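Telomere length regulator taz1 (Schizosaccharomyces pombe, PDB 4ZMI) binds double-stranded telomeric DNA and regulates telomere length and function, this chain being its helical TRF-family domain. Local coordinates at residues T75-Y80 against V124-L129; L98-F103 against E227-R232; L148-F153 against G201-S206. All blocks are in the same frame, centred on the assembly; numbering follows the deposited sequence.

Contact 1 of 3, residues T75-Y80 against V124-L129; sequences TIFFSY and VLDALL
Asp126 on helix 118-130 grips the start of helix 78-83 with both carboxylate oxygens. OD2 accepts the backbone N-H of Phe78, with Phe78 N to Asp126 OD2 at 2.9 Å; the donor sits on the syn side, 25° out of the carboxylate plane. OD1 has two donors. Ser79 N meets the syn lone pair of Asp126 OD1 at 2.9 Å, in a fairly straight bond (162°). Ser79 OG lies 2.8 Å from Asp126 OD1 and comes in nearly along the C-O axis. The Asp126 side chain reaches over because CG stands anti to the backbone N (chi1 -176°). The rings of Phe77 and Phe78 present their edges to OD1 and OD2. Further out, Leu129 CB packs on Ser79 CB, and Ser79 OG also bonds Tyr173 OH, a residue of the magnesium site. Without the carboxylate, as with an alanine here, the N-H groups of Phe78 and Ser79 would probably lose this acceptor, and the Ser79 hydroxyl would keep Tyr173 alone of the partners named. Phe77 is the N-cap residue but has no side-chain acceptor, and Asp126 supplies one from another helix. The buried negative charge is probably stabilised by the helix start it faces.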
# COMPACT_ATOMS: atom_id res chain seq x y z
N THR A 75 -0.03 5.30 5.41
CA THR A 75 1.23 5.04 4.72
C THR A 75 1.65 6.31 3.99
O THR A 75 1.03 7.36 4.13
CB THR A 75 1.05 3.89 3.72
OG1 THR A 75 2.30 3.60 3.09
CG2 THR A 75 0.08 4.31 2.66
N ILE A 76 2.71 6.19 3.21
CA ILE A 76 3.32 7.33 2.54
C ILE A 76 2.85 7.42 1.11
O ILE A 76 2.78 6.41 0.41
CB ILE A 76 4.83 7.14 2.48
CG1 ILE A 76 5.41 7.04 3.89
CG2 ILE A 76 5.45 8.27 1.67
CD1 ILE A 76 5.19 8.28 4.72
N PHE A 77 2.56 8.63 0.65
CA PHE A 77 2.09 8.82 -0.71
C PHE A 77 3.04 9.60 -1.58
O PHE A 77 3.12 10.83 -1.49
CB PHE A 77 0.71 9.46 -0.68
CG PHE A 77 -0.32 8.53 -0.16
CD1 PHE A 77 -0.55 8.45 1.20
CD2 PHE A 77 -1.00 7.68 -1.02
CE1 PHE A 77 -1.49 7.57 1.70
CE2 PHE A 77 -1.94 6.80 -0.55
CZ PHE A 77 -2.19 6.73 0.83
N PHE A 78 3.74 8.86 -2.44
CA PHE A 78 4.73 9.47 -3.31
C PHE A 78 4.09 10.38 -4.34
O PHE A 78 4.68 11.39 -4.73
CB PHE A 78 5.64 8.40 -3.92
CG PHE A 78 6.55 7.75 -2.92
CD1 PHE A 78 6.24 6.52 -2.38
CD2 PHE A 78 7.70 8.40 -2.48
CE1 PHE A 78 7.06 5.94 -1.44
CE2 PHE A 78 8.52 7.81 -1.55
CZ PHE A 78 8.21 6.58 -1.02
N SER A 79 2.88 10.05 -4.77
CA SER A 79 2.19 10.96 -5.67
C SER A 79 1.91 12.29 -4.98
O SER A 79 1.99 13.33 -5.60
CB SER A 79 0.87 10.37 -6.17
OG SER A 79 -0.03 10.13 -5.10
N TYR A 80 1.60 12.25 -3.69
CA TYR A 80 1.28 13.46 -2.95
C TYR A 80 2.54 14.30 -2.75
O TYR A 80 2.56 15.49 -3.05
CB TYR A 80 0.67 13.07 -1.62
CG TYR A 80 0.19 14.21 -0.76
CD1 TYR A 80 -1.15 14.53 -0.69
CD2 TYR A 80 1.08 14.92 0.03
CE1 TYR A 80 -1.60 15.55 0.11
CE2 TYR A 80 0.64 15.97 0.83
CZ TYR A 80 -0.70 16.28 0.87
OH TYR A 80 -1.14 17.28 1.67
N VAL A 124 -0.62 0.35 -3.82
CA VAL A 124 -0.85 0.03 -5.23
C VAL A 124 -1.40 1.23 -6.03
O VAL A 124 -0.91 1.53 -7.11
CB VAL A 124 -1.79 -1.19 -5.40
CG1 VAL A 124 -2.08 -1.46 -6.88
CG2 VAL A 124 -1.20 -2.41 -4.74
N LEU A 125 -2.43 1.92 -5.51
CA LEU A 125 -3.00 3.07 -6.20
C LEU A 125 -1.97 4.19 -6.30
O LEU A 125 -1.90 4.87 -7.32
CB LEU A 125 -4.26 3.60 -5.50
CG LEU A 125 -5.53 2.74 -5.68
CD1 LEU A 125 -6.53 3.11 -4.61
CD2 LEU A 125 -6.18 2.92 -7.05
N ASP A 126 -1.18 4.37 -5.25
CA ASP A 126 -0.16 5.42 -5.26
C ASP A 126 0.84 5.14 -6.37
O ASP A 126 1.17 6.02 -7.15
CB ASP A 126 0.56 5.51 -3.93
CG ASP A 126 1.56 6.65 -3.88
OD1 ASP A 126 1.18 7.80 -4.22
OD2 ASP A 126 2.72 6.40 -3.50
N ALA A 127 1.29 3.89 -6.46
CA ALA A 127 2.17 3.47 -7.55
C ALA A 127 1.51 3.73 -8.89
O ALA A 127 2.13 4.29 -9.80
CB ALA A 127 2.52 1.98 -7.43
N LEU A 128 0.25 3.36 -9.01
CA LEU A 128 -0.46 3.59 -10.27
C LEU A 128 -0.57 5.06 -10.62
O LEU A 128 -0.64 5.42 -11.80
CB LEU A 128 -1.84 2.96 -10.23
CG LEU A 128 -1.93 1.43 -10.26
CD1 LEU A 128 -3.38 0.98 -10.25
CD2 LEU A 128 -1.21 0.88 -11.49
N LEU A 129 -0.62 5.92 -9.60
CA LEU A 129 -0.81 7.35 -9.83
C LEU A 129 0.53 8.01 -10.12
O LEU A 129 0.59 9.03 -10.78
CB LEU A 129 -1.44 8.02 -8.61
CG LEU A 129 -2.93 7.75 -8.42
CD1 LEU A 129 -3.32 8.00 -6.98
CD2 LEU A 129 -3.74 8.63 -9.33

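Contact 2 of 3, residues L98-F103 against E227-R232; sequences LKSIQF and EFKNVR
Lys99 and Gln102 of helix 95-107 close round the ring of Phe228, near the end of helix 214-229. This is the tight part of the contact. Gln102 lays its amide oxygen over one face of the ring. Gln102 OE1 stands 3.3 Å above the Phe228 plane, offset toward the rim, and the amide is turned 57° against the ring. The same amide is held from its other end, since Gln102 NE2 bonds Ile76 O. Lys99 comes at the edge of the ring, with Lys99 NZ in a tight approach 3.0 Å from Phe228 CE2. The ammonium is near the plane of this ring, not over its face; its cation-pi contact is with Phe78. The Lys99 chain bends at chi2 (-91°) and then runs straight, which carries the ammonium past the ring to the backbone beyond. There Lys99 NZ gives a hydrogen bond to Val231 O at 2.9 Å, tilted 34° from the carbonyl plane. A second, weak bond runs from Lys99 NZ to Phe228 O at 3.3 Å.

The other side is looser and nearer solvent. Lys229 is partly exposed and contributes its aliphatic chain. Lys229 CG touches Lys99 CB at 3.9 Å. Lys229 CD meets the Phe103 ring obliquely, 3.7 Å from Phe103 CD1. The chain then bends at chi3, and NZ goes on to a salt bridge with Glu23.

Val231 O is a loop carbonyl, whereas Phe228 O belongs to the last turn of the helix and probably carries some of the negative end of its dipole. The contact is thus a helix-helix packing in an all-helical domain, in which a buried lysine of one helix binds carbonyls at and just beyond the C-terminal end of another.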
# COMPACT_ATOMS: atom_id res chain seq x y z
N LEU A 98 12.02 6.48 2.88
CA LEU A 98 10.56 6.54 2.77
C LEU A 98 10.05 5.20 2.23
O LEU A 98 9.08 4.66 2.74
CB LEU A 98 10.11 7.70 1.90
CG LEU A 98 10.12 9.07 2.62
CD1 LEU A 98 9.96 10.21 1.64
CD2 LEU A 98 9.04 9.17 3.71
N LYS A 99 10.73 4.67 1.22
CA LYS A 99 10.35 3.38 0.64
C LYS A 99 10.36 2.28 1.69
O LYS A 99 9.51 1.40 1.67
CB LYS A 99 11.31 2.99 -0.47
CG LYS A 99 11.40 4.00 -1.58
CD LYS A 99 10.41 3.73 -2.68
CE LYS A 99 10.65 4.70 -3.83
NZ LYS A 99 9.73 4.47 -4.96
N SER A 100 11.31 2.35 2.62
CA SER A 100 11.38 1.37 3.69
C SER A 100 10.16 1.45 4.60
O SER A 100 9.55 0.44 4.91
CB SER A 100 12.67 1.53 4.51
OG SER A 100 13.81 1.22 3.73
N ILE A 101 9.81 2.66 5.04
CA ILE A 101 8.66 2.85 5.92
C ILE A 101 7.37 2.33 5.24
O ILE A 101 6.55 1.63 5.86
CB ILE A 101 8.48 4.34 6.29
CG1 ILE A 101 9.72 4.87 7.01
CG2 ILE A 101 7.25 4.54 7.15
CD1 ILE A 101 10.08 6.28 6.61
N GLN A 102 7.21 2.65 3.97
CA GLN A 102 6.02 2.22 3.24
C GLN A 102 5.96 0.68 3.15
O GLN A 102 4.89 0.08 3.30
CB GLN A 102 6.02 2.88 1.87
CG GLN A 102 4.87 2.50 0.97
CD GLN A 102 5.08 2.97 -0.45
OE1 GLN A 102 5.96 2.46 -1.15
NE2 GLN A 102 4.30 3.95 -0.87
N PHE A 103 7.11 0.05 2.91
CA PHE A 103 7.25 -1.41 2.87
C PHE A 103 6.65 -2.01 4.12
O PHE A 103 5.77 -2.88 4.06
CB PHE A 103 8.73 -1.80 2.80
CG PHE A 103 8.99 -3.12 2.14
CD1 PHE A 103 9.72 -3.18 0.97
CD2 PHE A 103 8.53 -4.30 2.71
CE1 PHE A 103 9.97 -4.40 0.36
CE2 PHE A 103 8.78 -5.52 2.10
CZ PHE A 103 9.50 -5.56 0.92
N GLU A 227 10.26 -4.40 -5.79
CA GLU A 227 10.43 -3.64 -7.03
C GLU A 227 10.28 -2.15 -6.78
O GLU A 227 11.10 -1.35 -7.22
CB GLU A 227 9.37 -4.01 -8.07
CG GLU A 227 9.19 -5.48 -8.36
CD GLU A 227 8.09 -5.71 -9.37
OE1 GLU A 227 7.98 -4.91 -10.33
OE2 GLU A 227 7.32 -6.67 -9.19
N PHE A 228 9.20 -1.79 -6.08
CA PHE A 228 8.92 -0.41 -5.70
C PHE A 228 10.16 0.15 -5.01
O PHE A 228 10.60 1.26 -5.32
CB PHE A 228 7.70 -0.38 -4.77
CG PHE A 228 6.96 0.96 -4.71
CD1 PHE A 228 5.62 1.00 -4.36
CD2 PHE A 228 7.60 2.16 -4.98
CE1 PHE A 228 4.93 2.20 -4.28
CE2 PHE A 228 6.90 3.38 -4.90
CZ PHE A 228 5.57 3.39 -4.55
N LYS A 229 10.76 -0.64 -4.12
CA LYS A 229 11.88 -0.18 -3.28
C LYS A 229 13.17 0.14 -4.04
O LYS A 229 14.05 0.82 -3.51
CB LYS A 229 12.16 -1.17 -2.14
CG LYS A 229 12.81 -0.54 -0.90
CD LYS A 229 12.89 -1.50 0.29
CE LYS A 229 14.04 -2.49 0.16
NZ LYS A 229 14.24 -3.28 1.41
N ASN A 230 13.30 -0.33 -5.28
CA ASN A 230 14.43 0.10 -6.09
C ASN A 230 14.02 0.91 -7.33
O ASN A 230 14.68 0.87 -8.37
CB ASN A 230 15.39 -1.06 -6.42
CG ASN A 230 14.74 -2.14 -7.27
OD1 ASN A 230 13.53 -2.19 -7.40
ND2 ASN A 230 15.57 -3.01 -7.84
N VAL A 231 12.92 1.65 -7.20
CA VAL A 231 12.46 2.58 -8.23
C VAL A 231 12.55 4.02 -7.73
O VAL A 231 12.15 4.31 -6.60
CB VAL A 231 11.01 2.26 -8.64
CG1 VAL A 231 10.41 3.41 -9.44
CG2 VAL A 231 10.96 0.98 -9.43
N ARG A 232 13.08 4.93 -8.55
CA ARG A 232 13.14 6.34 -8.17
C ARG A 232 11.81 7.04 -8.44
O ARG A 232 11.49 7.38 -9.58
CB ARG A 232 14.29 7.06 -8.87
CG ARG A 232 15.33 7.61 -7.92
CD ARG A 232 16.55 8.13 -8.65
NE ARG A 232 17.54 8.66 -7.72
CZ ARG A 232 18.80 8.96 -8.05
NH1 ARG A 232 19.23 8.77 -9.29
NH2 ARG A 232 19.63 9.43 -7.13

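Contact 3 of 3, residues L148-F153 against G201-S206; sequences LVIRYF and GNTSNS
Thr203 of helix 192-203 sets its methyl group against Val149 and Ile150 of helix 137-154. Thr203 has the most surface buried here. Thr203 CG2 lies 3.5 Å from Val149 CG1 and 3.5 Å from Ile150 CD1. The first torsion (chi1 -71°) sets CG2 anti to the backbone N and swings OG1 back beside it. The methyl therefore makes the closer contacts, with OG1 also beside Ile150 CD1. OG1 makes a weak bond to Thr199 O in its own helix. Ile150 crosses Thr203 at about a right angle, touching with the far end of its chain. A cobalt ion is bound about 6 Å from the Ile150 side chain.

The setting is the packing of two helices in the all-helical TRF-family domain. The centre of the contact lies about 18 Å from the centre of the chain. Thr203 and Ser204, near the end of helix 192-203, make the contact, and Ile200 extends the same apolar seam against Val149 and Phe153.

Phe153 comes next in buried surface. Its two faces are met by different atoms. Ser204 CB sits over one face in a CH-pi contact, 4.0 Å from the centroid of the Phe153 ring and 14° off the ring normal. On the opposite face Tyr152 CD2, from the neighbouring residue, stands 3.3 Å above the Phe153 plane, offset toward the rim. Val149 CG1 fills in at the edge, in plane. Thr203 CG2 approaches the ring more distantly and obliquely.

Ser204 itself is exposed. It offers the ring its CB, because its hydroxyl turns back to bond Ile200 O.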
# COMPACT_ATOMS: atom_id res chain seq x y z
N LEU A 148 -6.44 -7.54 -4.90
CA LEU A 148 -7.01 -6.85 -3.75
C LEU A 148 -8.51 -6.71 -3.98
O LEU A 148 -9.30 -6.82 -3.06
CB LEU A 148 -6.38 -5.46 -3.56
CG LEU A 148 -4.88 -5.52 -3.31
CD1 LEU A 148 -4.29 -4.11 -3.30
CD2 LEU A 148 -4.66 -6.22 -1.97
N VAL A 149 -8.90 -6.50 -5.23
CA VAL A 149 -10.33 -6.38 -5.53
C VAL A 149 -11.06 -7.69 -5.23
O VAL A 149 -12.12 -7.68 -4.60
CB VAL A 149 -10.59 -5.87 -6.96
CG1 VAL A 149 -12.07 -5.86 -7.27
CG2 VAL A 149 -10.02 -4.46 -7.10
N ILE A 150 -10.46 -8.82 -5.65
CA ILE A 150 -11.04 -10.14 -5.37
C ILE A 150 -11.14 -10.35 -3.87
O ILE A 150 -12.20 -10.72 -3.36
CB ILE A 150 -10.17 -11.29 -5.91
CG1 ILE A 150 -9.73 -11.04 -7.34
CG2 ILE A 150 -10.94 -12.58 -5.83
CD1 ILE A 150 -10.87 -11.03 -8.31
N ARG A 151 -10.03 -10.11 -3.18
CA ARG A 151 -9.97 -10.32 -1.74
C ARG A 151 -11.05 -9.53 -1.03
O ARG A 151 -11.74 -10.07 -0.16
CB ARG A 151 -8.56 -10.01 -1.19
CG ARG A 151 -7.51 -11.04 -1.67
CD ARG A 151 -6.14 -10.90 -1.01
NE ARG A 151 -6.18 -11.22 0.42
CZ ARG A 151 -6.15 -12.46 0.89
NH1 ARG A 151 -6.11 -13.51 0.06
NH2 ARG A 151 -6.19 -12.67 2.21
N TYR A 152 -11.25 -8.28 -1.42
CA TYR A 152 -12.29 -7.49 -0.78
C TYR A 152 -13.67 -8.09 -1.02
O TYR A 152 -14.37 -8.44 -0.07
CB TYR A 152 -12.31 -6.05 -1.25
CG TYR A 152 -13.36 -5.25 -0.54
CD1 TYR A 152 -13.08 -4.62 0.65
CD2 TYR A 152 -14.64 -5.13 -1.06
CE1 TYR A 152 -14.04 -3.89 1.32
CE2 TYR A 152 -15.61 -4.40 -0.40
CZ TYR A 152 -15.30 -3.79 0.80
OH TYR A 152 -16.24 -3.05 1.48
N PHE A 153 -14.06 -8.17 -2.29
CA PHE A 153 -15.43 -8.57 -2.64
C PHE A 153 -15.66 -10.05 -2.56
O PHE A 153 -16.73 -10.52 -2.91
CB PHE A 153 -15.79 -8.15 -4.05
CG PHE A 153 -15.81 -6.69 -4.24
CD1 PHE A 153 -14.90 -6.08 -5.10
CD2 PHE A 153 -16.71 -5.91 -3.56
CE1 PHE A 153 -14.90 -4.71 -5.27
CE2 PHE A 153 -16.72 -4.53 -3.73
CZ PHE A 153 -15.81 -3.93 -4.59
N GLY A 201 -16.17 -3.34 -11.13
CA GLY A 201 -17.53 -3.71 -11.51
C GLY A 201 -17.69 -5.18 -11.86
O GLY A 201 -18.64 -5.83 -11.43
N ASN A 202 -16.75 -5.71 -12.62
CA ASN A 202 -16.83 -7.09 -13.08
C ASN A 202 -16.55 -8.10 -11.97
O ASN A 202 -17.20 -9.13 -11.89
CB ASN A 202 -15.90 -7.31 -14.27
CG ASN A 202 -16.24 -6.41 -15.45
OD1 ASN A 202 -17.39 -6.01 -15.62
ND2 ASN A 202 -15.24 -6.10 -16.28
N THR A 203 -15.59 -7.78 -11.12
CA THR A 203 -15.22 -8.68 -10.03
C THR A 203 -16.34 -8.88 -8.99
O THR A 203 -16.50 -9.97 -8.44
CB THR A 203 -13.91 -8.19 -9.35
OG1 THR A 203 -12.81 -8.42 -10.24
CG2 THR A 203 -13.67 -8.93 -8.04
N SER A 204 -17.14 -7.84 -8.75
CA SER A 204 -18.26 -7.94 -7.82
C SER A 204 -19.53 -8.45 -8.50
O SER A 204 -20.55 -8.68 -7.85
CB SER A 204 -18.51 -6.60 -7.13
OG SER A 204 -18.55 -5.56 -8.08
N ASN A 205 -19.47 -8.62 -9.82
CA ASN A 205 -20.56 -9.23 -10.56
C ASN A 205 -20.32 -10.72 -10.79
O ASN A 205 -21.26 -11.47 -11.04
CB ASN A 205 -20.75 -8.54 -11.91
CG ASN A 205 -21.60 -7.29 -11.81
OD1 ASN A 205 -22.51 -7.21 -10.99
ND2 ASN A 205 -21.31 -6.30 -12.66
N SER A 206 -19.06 -11.14 -10.71
CA SER A 206 -18.67 -12.48 -11.15
C SER A 206 -18.83 -13.55 -10.07
O SER A 206 -18.29 -13.42 -8.98
CB SER A 206 -17.24 -12.50 -11.70
OG SER A 206 -16.29 -12.67 -10.66

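How the contacts relate
Contacts 1 and 2 lie near the middle of the domain, their centres 11 Å apart, and they touch. The three contacts use six different helices, none shared, but Gln102 of contact 2 joins it to contact 1 by reaching Ile76 and Phe78. Contact 3 lies farther out, on the opposite side of the chain's centre from contact 2, and their nearest atoms are about 11 Å apart. Contact 1 touches it where Val124 packs on Leu148. The chemistry follows the place. The two inner contacts bury a charged group against backbone at a helix end: a carboxylate on N-H groups in contact 1, an ammonium on carbonyls in contact 2. The outer contact relies on methyl and ring packing.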